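Local coordinates for actinorhodin polyketide putative beta-ketoacyl synthase 2 (Streptomyces coelicolor A3, PDB 1TQY), which is the chain length factor of the actinorhodin polyketide synthase, a member of the beta-ketoacyl synthase family that probably acts in building the polyketide chain of this antibiotic, at residues P28-V33 and V361-A366; V108-A113 and S162-A167; S10-G15 and Y259-G264. One frame throughout, in Å; residues are numbered along the deposited sequence.

From the N terminus, segment 10-15, which begins strand 11-20, opens interaction 3, and the helical segment 28-33 soon opens interaction 1. Interaction 2 both opens and closes well before either is completed: 108-113 pairs with 162-167 across 48 residues that hold helices but no strand. Residues 259-264 then return to strand 11-20, closing interaction 3, and 361-366 close interaction 1 last. Interactions 1 and 3 therefore cross along the chain, and both enclose interaction 2. Their centres lie 19 to 27 Å apart, and none touches another. Interaction 2 pairs strands 106-111 and 163-166 in parallel, interaction 3 pairs strands 11-20 and 260-269 antiparallel, and interaction 1 joins helix 26-34 to the loop after helix 345-359.

Interaction 1 of 3, residues P28-V33 and V361-A366; sequences PYWSAV and VIAPTA
Val-33, the residue with the most surface buried here, meets Ala-363 through one methyl: its CG1 lies 3.6 Å from Ala-363 CB. That branch stands anti to the backbone N (chi1 173°), which turns it to the loop, while CG2 of the same valine lies over one face of the Tyr-29 ring, offset toward the rim. The two methyls thus serve different neighbours. Trp-30 adds the second point of contact. Its CA-CB bond does not aim at the loop, but with CG anti to the backbone N (chi1 -177°) the indole reaches across, and the six-membered ring meets two loop side chains with different atoms. Atom CZ3 of Trp-30 is 4.2 Å from Ala-363 CB, and CZ2 of Trp-30 is 4.1 Å from Val-361 CG2. Both methyls approach the indole obliquely. Ala-363 CB is consequently shared by valine and tryptophan. Beyond it, Pro-364 CG sits 3.6 Å from the carbonyl O of Val-33. No hydrogen bond links the segments, and the summed buried surface is a modest 198 Å², so the contact rests on a few van der Waals touches, three of them between apolar side chains. Helix 345-359 packs beside both partners: Met-355 and Ser-356 touch Trp-30, and Thr-352 touches Ala-363 while hydrogen-bonding Tyr-29. Ile-362 packs on strand 330-332, so this contact joins helix 26-34 to the loop between helix 345-359 and strand 378-379.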
loop_
_atom_site.group_PDB
_atom_site.type_symbol
_atom_site.label_atom_id
_atom_site.label_comp_id
_atom_site.label_asym_id
_atom_site.label_seq_id
_atom_site.Cartn_x
_atom_site.Cartn_y
_atom_site.Cartn_z
ATOM N N PRO B 28 28.958 7.016 -4.967
ATOM C CA PRO B 28 28.921 7.158 -6.425
ATOM C C PRO B 28 27.778 8.073 -6.861
ATOM O O PRO B 28 27.931 8.902 -7.756
ATOM C CB PRO B 28 28.720 5.725 -6.910
ATOM C CG PRO B 28 29.286 4.898 -5.807
ATOM C CD PRO B 28 28.816 5.605 -4.576
ATOM N N TYR B 29 26.630 7.911 -6.221
ATOM C CA TYR B 29 25.470 8.719 -6.549
ATOM C C TYR B 29 25.717 10.207 -6.294
ATOM O O TYR B 29 25.575 11.028 -7.196
ATOM C CB TYR B 29 24.268 8.251 -5.734
ATOM C CG TYR B 29 23.080 9.172 -5.844
ATOM C CD1 TYR B 29 22.339 9.247 -7.018
ATOM C CD2 TYR B 29 22.716 9.991 -4.782
ATOM C CE1 TYR B 29 21.261 10.114 -7.133
ATOM C CE2 TYR B 29 21.641 10.861 -4.890
ATOM C CZ TYR B 29 20.920 10.913 -6.067
ATOM O OH TYR B 29 19.852 11.763 -6.152
ATOM N N TRP B 30 26.082 10.547 -5.065
ATOM C CA TRP B 30 26.349 11.935 -4.694
ATOM C C TRP B 30 27.413 12.560 -5.593
ATOM O O TRP B 30 27.369 13.754 -5.902
ATOM C CB TRP B 30 26.817 12.003 -3.249
ATOM C CG TRP B 30 27.043 13.390 -2.767
ATOM C CD1 TRP B 30 28.208 13.905 -2.286
ATOM C CD2 TRP B 30 26.062 14.426 -2.637
ATOM N NE1 TRP B 30 28.015 15.196 -1.853
ATOM C CE2 TRP B 30 26.705 15.540 -2.057
ATOM C CE3 TRP B 30 24.700 14.518 -2.954
ATOM C CZ2 TRP B 30 26.036 16.736 -1.780
ATOM C CZ3 TRP B 30 24.033 15.706 -2.679
ATOM C CH2 TRP B 30 24.703 16.799 -2.096
ATOM N N SER B 31 28.376 11.749 -6.008
ATOM C CA SER B 31 29.423 12.243 -6.873
ATOM C C SER B 31 28.872 12.617 -8.242
ATOM O O SER B 31 29.226 13.657 -8.795
ATOM C CB SER B 31 30.519 11.197 -7.036
ATOM O OG SER B 31 31.368 11.559 -8.115
ATOM N N ALA B 32 28.002 11.772 -8.785
ATOM C CA ALA B 32 27.411 12.019 -10.101
ATOM C C ALA B 32 26.469 13.228 -10.083
ATOM O O ALA B 32 26.430 14.015 -11.030
ATOM C CB ALA B 32 26.660 10.779 -10.575
ATOM N N VAL B 33 25.721 13.367 -8.993
ATOM C CA VAL B 33 24.783 14.469 -8.835
ATOM C C VAL B 33 25.459 15.831 -8.820
ATOM O O VAL B 33 25.030 16.751 -9.511
ATOM C CB VAL B 33 23.989 14.320 -7.542
ATOM C CG1 VAL B 33 23.148 15.563 -7.306
ATOM C CG2 VAL B 33 23.119 13.092 -7.624
ATOM N N VAL B 361 25.971 22.369 0.438
ATOM C CA VAL B 361 25.789 22.756 -0.959
ATOM C C VAL B 361 24.489 22.200 -1.534
ATOM O O VAL B 361 24.059 21.102 -1.171
ATOM C CB VAL B 361 26.951 22.260 -1.850
ATOM C CG1 VAL B 361 28.259 22.902 -1.408
ATOM C CG2 VAL B 361 27.048 20.738 -1.782
ATOM N N ILE B 362 23.861 22.960 -2.427
ATOM C CA ILE B 362 22.619 22.516 -3.058
ATOM C C ILE B 362 22.904 21.735 -4.337
ATOM O O ILE B 362 23.476 22.272 -5.287
ATOM C CB ILE B 362 21.694 23.714 -3.412
ATOM C CG1 ILE B 362 21.334 24.486 -2.133
ATOM C CG2 ILE B 362 20.424 23.205 -4.107
ATOM C CD1 ILE B 362 20.514 25.751 -2.360
ATOM N N ALA B 363 22.500 20.466 -4.354
ATOM C CA ALA B 363 22.682 19.597 -5.520
ATOM C C ALA B 363 22.041 20.326 -6.700
ATOM O O ALA B 363 20.913 20.785 -6.605
ATOM C CB ALA B 363 21.988 18.268 -5.278
ATOM N N PRO B 364 22.751 20.437 -7.829
ATOM C CA PRO B 364 22.228 21.132 -9.009
ATOM C C PRO B 364 21.264 20.343 -9.890
ATOM O O PRO B 364 21.054 19.145 -9.693
ATOM C CB PRO B 364 23.495 21.500 -9.764
ATOM C CG PRO B 364 24.345 20.275 -9.552
ATOM C CD PRO B 364 24.138 19.994 -8.057
ATOM N N THR B 365 20.668 21.035 -10.860
ATOM C CA THR B 365 19.743 20.410 -11.799
ATOM C C THR B 365 20.481 20.300 -13.126
ATOM O O THR B 365 21.073 21.274 -13.590
ATOM C CB THR B 365 18.477 21.260 -12.015
ATOM O OG1 THR B 365 17.881 21.557 -10.746
ATOM C CG2 THR B 365 17.474 20.505 -12.882
ATOM N N ALA B 366 20.441 19.113 -13.724
ATOM C CA ALA B 366 21.108 18.845 -14.995
ATOM C C ALA B 366 20.164 18.990 -16.190
ATOM O O ALA B 366 18.949 18.855 -16.045
ATOM C CB ALA B 366 21.686 17.426 -14.982
#

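Interaction 2 of 3, residues V108-A113 and S162-A167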
loop_
_atom_site.group_PDB
_atom_site.type_symbol
_atom_site.label_atom_id
_atom_site.label_comp_id
_atom_site.label_asym_id
_atom_site.label_seq_id
_atom_site.Cartn_x
_atom_site.Cartn_y
_atom_site.Cartn_z
ATOM N N VAL B 108 9.088 -1.748 9.366
ATOM C CA VAL B 108 9.428 -1.557 7.965
ATOM C C VAL B 108 8.252 -0.960 7.195
ATOM O O VAL B 108 7.172 -1.553 7.123
ATOM C CB VAL B 108 9.858 -2.894 7.296
ATOM C CG1 VAL B 108 10.162 -2.672 5.817
ATOM C CG2 VAL B 108 11.109 -3.446 7.985
ATOM N N VAL B 109 8.463 0.230 6.637
ATOM C CA VAL B 109 7.429 0.918 5.866
ATOM C C VAL B 109 7.971 1.320 4.498
ATOM O O VAL B 109 8.853 2.170 4.399
ATOM C CB VAL B 109 6.946 2.189 6.581
ATOM C CG1 VAL B 109 5.772 2.783 5.805
ATOM C CG2 VAL B 109 6.539 1.861 8.005
ATOM N N THR B 110 7.437 0.701 3.449
ATOM C CA THR B 110 7.872 1.001 2.089
ATOM C C THR B 110 6.732 1.398 1.192
ATOM O O THR B 110 5.571 1.162 1.511
ATOM C CB THR B 110 8.502 -0.225 1.398
ATOM O OG1 THR B 110 7.516 -1.267 1.314
ATOM C CG2 THR B 110 9.735 -0.708 2.152
ATOM N N ALA B 111 7.067 2.012 0.065
ATOM C CA ALA B 111 6.049 2.356 -0.919
ATOM C C ALA B 111 6.413 1.498 -2.137
ATOM O O ALA B 111 7.585 1.193 -2.351
ATOM C CB ALA B 111 6.111 3.839 -1.267
ATOM N N ASN B 112 5.422 1.086 -2.914
ATOM C CA ASN B 112 5.683 0.275 -4.102
ATOM C C ASN B 112 4.669 0.685 -5.165
ATOM O O ASN B 112 3.470 0.699 -4.911
ATOM C CB ASN B 112 5.523 -1.214 -3.781
ATOM C CG ASN B 112 6.337 -2.094 -4.699
ATOM O OD1 ASN B 112 6.429 -1.835 -5.905
ATOM N ND2 ASN B 112 6.929 -3.152 -4.140
ATOM N N ALA B 113 5.135 1.023 -6.356
ATOM C CA ALA B 113 4.212 1.453 -7.399
ATOM C C ALA B 113 3.842 0.387 -8.434
ATOM O O ALA B 113 2.667 0.222 -8.773
ATOM C CB ALA B 113 4.788 2.676 -8.100
ATOM N N SER B 162 4.621 -2.681 10.569
ATOM C CA SER B 162 5.141 -2.454 9.232
ATOM C C SER B 162 4.008 -2.272 8.227
ATOM O O SER B 162 2.866 -2.656 8.491
ATOM C CB SER B 162 5.996 -3.642 8.798
ATOM O OG SER B 162 7.170 -3.755 9.592
ATOM N N SER B 163 4.321 -1.696 7.065
ATOM C CA SER B 163 3.308 -1.486 6.027
ATOM C C SER B 163 3.899 -1.262 4.644
ATOM O O SER B 163 5.113 -1.151 4.472
ATOM C CB SER B 163 2.415 -0.292 6.396
ATOM O OG SER B 163 1.175 -0.348 5.697
ATOM N N ALA B 164 3.011 -1.231 3.660
ATOM C CA ALA B 164 3.367 -0.990 2.263
ATOM C C ALA B 164 2.240 -0.117 1.733
ATOM O O ALA B 164 1.062 -0.410 1.945
ATOM C CB ALA B 164 3.442 -2.299 1.478
ATOM N N LEU B 165 2.619 0.949 1.045
ATOM C CA LEU B 165 1.676 1.913 0.513
ATOM C C LEU B 165 1.863 2.035 -0.986
ATOM O O LEU B 165 2.937 1.744 -1.501
ATOM C CB LEU B 165 1.939 3.282 1.154
ATOM C CG LEU B 165 1.938 3.365 2.679
ATOM C CD1 LEU B 165 2.216 4.796 3.132
ATOM C CD2 LEU B 165 0.595 2.903 3.204
ATOM N N VAL B 166 0.805 2.438 -1.683
ATOM C CA VAL B 166 0.870 2.653 -3.120
ATOM C C VAL B 166 0.193 3.993 -3.423
ATOM O O VAL B 166 -0.977 4.190 -3.097
ATOM C CB VAL B 166 0.145 1.536 -3.932
ATOM C CG1 VAL B 166 0.280 1.833 -5.428
ATOM C CG2 VAL B 166 0.747 0.160 -3.626
ATOM N N ALA B 167 0.943 4.905 -4.039
ATOM C CA ALA B 167 0.458 6.242 -4.406
ATOM C C ALA B 167 1.392 6.797 -5.481
ATOM O O ALA B 167 1.857 7.938 -5.407
ATOM C CB ALA B 167 0.464 7.162 -3.178
#
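Ser-162 meets Val-108 through its side chain: the hydroxyl OG accepts a hydrogen bond from Val-108 N at 2.8 Å, distinctly bent (139° at the hydrogen). With OG anti to its own carbonyl carbon, the hydroxyl is set beside the neighbouring strand; it also hydrogen-bonds Gly-160 O. The ladder proper follows in backbone bonds of 2.9 to 3.1 Å, alternating in direction: Ser-163 N to Val-108 O, Thr-110 N to Ser-163 O, Leu-165 N to Thr-110 O, and Asn-112 N to Leu-165 O. The strand axes run 4.7 Å apart at 16°, confirming parallel pairing. Val-109, Ala-111, Ser-163 and Leu-165 share one face, where His-178 of helix 171-185 touches all but Ala-111. Thr-110 and Ala-164 occupy the other, under helix 147-156. There Thr-110 places OG1 between its backbone N and carbonyl carbon (chi1 61°), and this hydroxyl pairs with that of Thr-149, which also bonds Ser-163 O. At the end of the ladder, Val-166 lays CB and both methyls against Asn-112 O, CG2 nearest at 3.1 Å; this buried carbonyl has no polar partner in the model. Strand 189-196 flanks 106-111, while Leu-165 and Val-166 pair antiparallel with a strand of the other protein chain. A parallel ladder between helices, continued across the dimer interface, is characteristic of the thiolase fold of ketosynthases.

Interaction 3 of 3, residues S10-G15 and Y259-G264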
loop_
_atom_site.group_PDB
_atom_site.type_symbol
_atom_site.label_atom_id
_atom_site.label_comp_id
_atom_site.label_asym_id
_atom_site.label_seq_id
_atom_site.Cartn_x
_atom_site.Cartn_y
_atom_site.Cartn_z
ATOM N N SER B 10 11.287 13.479 18.173
ATOM C CA SER B 10 12.233 13.840 17.074
ATOM C C SER B 10 12.709 12.603 16.309
ATOM O O SER B 10 13.310 11.703 16.892
ATOM C CB SER B 10 13.437 14.583 17.659
ATOM O OG SER B 10 14.312 15.028 16.638
ATOM N N VAL B 11 12.444 12.564 15.007
ATOM C CA VAL B 11 12.843 11.428 14.174
ATOM C C VAL B 11 14.053 11.770 13.312
ATOM O O VAL B 11 14.010 12.709 12.521
ATOM C CB VAL B 11 11.694 10.986 13.242
ATOM C CG1 VAL B 11 12.140 9.812 12.368
ATOM C CG2 VAL B 11 10.483 10.603 14.068
ATOM N N LEU B 12 15.125 11.000 13.450
ATOM C CA LEU B 12 16.330 11.261 12.681
ATOM C C LEU B 12 16.572 10.228 11.586
ATOM O O LEU B 12 16.067 9.109 11.651
ATOM C CB LEU B 12 17.543 11.295 13.615
ATOM C CG LEU B 12 17.426 12.182 14.863
ATOM C CD1 LEU B 12 18.625 11.945 15.761
ATOM C CD2 LEU B 12 17.341 13.644 14.457
ATOM N N ILE B 13 17.336 10.633 10.576
ATOM C CA ILE B 13 17.715 9.764 9.467
ATOM C C ILE B 13 19.158 9.401 9.823
ATOM O O ILE B 13 20.063 10.234 9.684
ATOM C CB ILE B 13 17.755 10.523 8.110
ATOM C CG1 ILE B 13 16.495 11.374 7.922
ATOM C CG2 ILE B 13 17.944 9.525 6.962
ATOM C CD1 ILE B 13 15.240 10.600 7.708
ATOM N N THR B 14 19.377 8.176 10.283
ATOM C CA THR B 14 20.716 7.753 10.688
ATOM C C THR B 14 21.485 6.965 9.637
ATOM O O THR B 14 22.716 6.921 9.664
ATOM C CB THR B 14 20.655 6.900 11.968
ATOM O OG1 THR B 14 19.713 5.839 11.783
ATOM C CG2 THR B 14 20.227 7.744 13.157
ATOM N N GLY B 15 20.762 6.337 8.719
ATOM C CA GLY B 15 21.426 5.568 7.688
ATOM C C GLY B 15 20.704 5.616 6.359
ATOM O O GLY B 15 19.477 5.597 6.310
ATOM N N TYR B 259 21.999 12.146 9.530
ATOM C CA TYR B 259 21.957 12.980 8.334
ATOM C C TYR B 259 21.084 14.208 8.537
ATOM O O TYR B 259 21.341 15.264 7.969
ATOM C CB TYR B 259 21.425 12.163 7.160
ATOM C CG TYR B 259 22.384 11.108 6.659
ATOM C CD1 TYR B 259 23.218 11.361 5.574
ATOM C CD2 TYR B 259 22.459 9.855 7.270
ATOM C CE1 TYR B 259 24.103 10.390 5.107
ATOM C CE2 TYR B 259 23.343 8.880 6.810
ATOM C CZ TYR B 259 24.158 9.155 5.729
ATOM O OH TYR B 259 25.026 8.201 5.253
ATOM N N GLY B 260 20.044 14.056 9.342
ATOM C CA GLY B 260 19.155 15.165 9.588
ATOM C C GLY B 260 17.908 14.688 10.289
ATOM O O GLY B 260 17.794 13.516 10.665
ATOM N N GLU B 261 16.966 15.607 10.456
ATOM C CA GLU B 261 15.704 15.322 11.119
ATOM C C GLU B 261 14.557 15.441 10.130
ATOM O O GLU B 261 14.564 16.307 9.256
ATOM C CB GLU B 261 15.481 16.324 12.257
ATOM C CG GLU B 261 14.148 16.173 12.974
ATOM C CD GLU B 261 13.790 17.389 13.821
ATOM O OE1 GLU B 261 14.711 18.137 14.216
ATOM O OE2 GLU B 261 12.588 17.587 14.100
ATOM N N LEU B 262 13.579 14.561 10.262
ATOM C CA LEU B 262 12.403 14.612 9.412
ATOM C C LEU B 262 11.458 15.469 10.261
ATOM O O LEU B 262 10.745 14.949 11.119
ATOM C CB LEU B 262 11.827 13.210 9.224
ATOM C CG LEU B 262 11.040 12.960 7.943
ATOM C CD1 LEU B 262 10.133 11.750 8.135
ATOM C CD2 LEU B 262 10.213 14.169 7.569
ATOM N N ALA B 263 11.465 16.775 10.027
ATOM C CA ALA B 263 10.664 17.713 10.811
ATOM C C ALA B 263 9.154 17.649 10.646
ATOM O O ALA B 263 8.420 17.660 11.635
ATOM C CB ALA B 263 11.153 19.135 10.546
ATOM N N GLY B 264 8.685 17.610 9.403
ATOM C CA GLY B 264 7.253 17.556 9.166
ATOM C C GLY B 264 6.909 16.821 7.886
ATOM O O GLY B 264 7.758 16.663 7.001
HETATM O O HOH W 1 11.090 15.034 14.054
#
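Tyr-259 and Ile-13 meet through backbone and side chain together. Tyr-259 N donates to Ile-13 O at 2.7 Å in a nearly straight bond (174°), and Ile-13 CB approaches Tyr-259 CB to 4.1 Å. With CG anti to its carbonyl carbon (chi1 -71°), the tyrosine ring presents an edge to the first strand: Ile-13 O lies near the ring plane, and CE2 of Tyr-259 comes within 3.5 Å of Thr-14 O. Farther along, Ile-13 N donates to Gly-260 O at 2.9 Å, and Leu-262 N donates to Val-11 O at 3.0 Å. Between these bonds, Leu-12 and Glu-261 form a non-hydrogen-bonded antiparallel pair; Leu-12 CD2 rests 3.9 Å from Glu-261 CB. The carboxylate end of Glu-261 lies beside the Ser-10 hydroxyl. A water bridges the strands there, accepting from Val-11 N at 3.0 Å and donating to both Glu-261 OE2 and Leu-262 O. The N-to-C directions of the short strand segments make 143°, a marked twist away from exact antiparallel, consistent with close pairing over only a short run between the two segments.

The next shell fixes these groups. The phenol of Tyr-259 hydrogen-bonds Asp-93, and Leu-354, Met-355 and Arg-358 of helix 345-359 pack on this tyrosine. Leu-242 and Leu-244 of strand 238-246 touch Ile-13. Strand 402-410 flanks the other partner, where Ala-263 and Gly-264 both face Val-407 in a classic beta bulge. This antiparallel pairing, linking the N-terminal strand 11-20 to strand 260-269, is consistent with the two-halved thiolase fold.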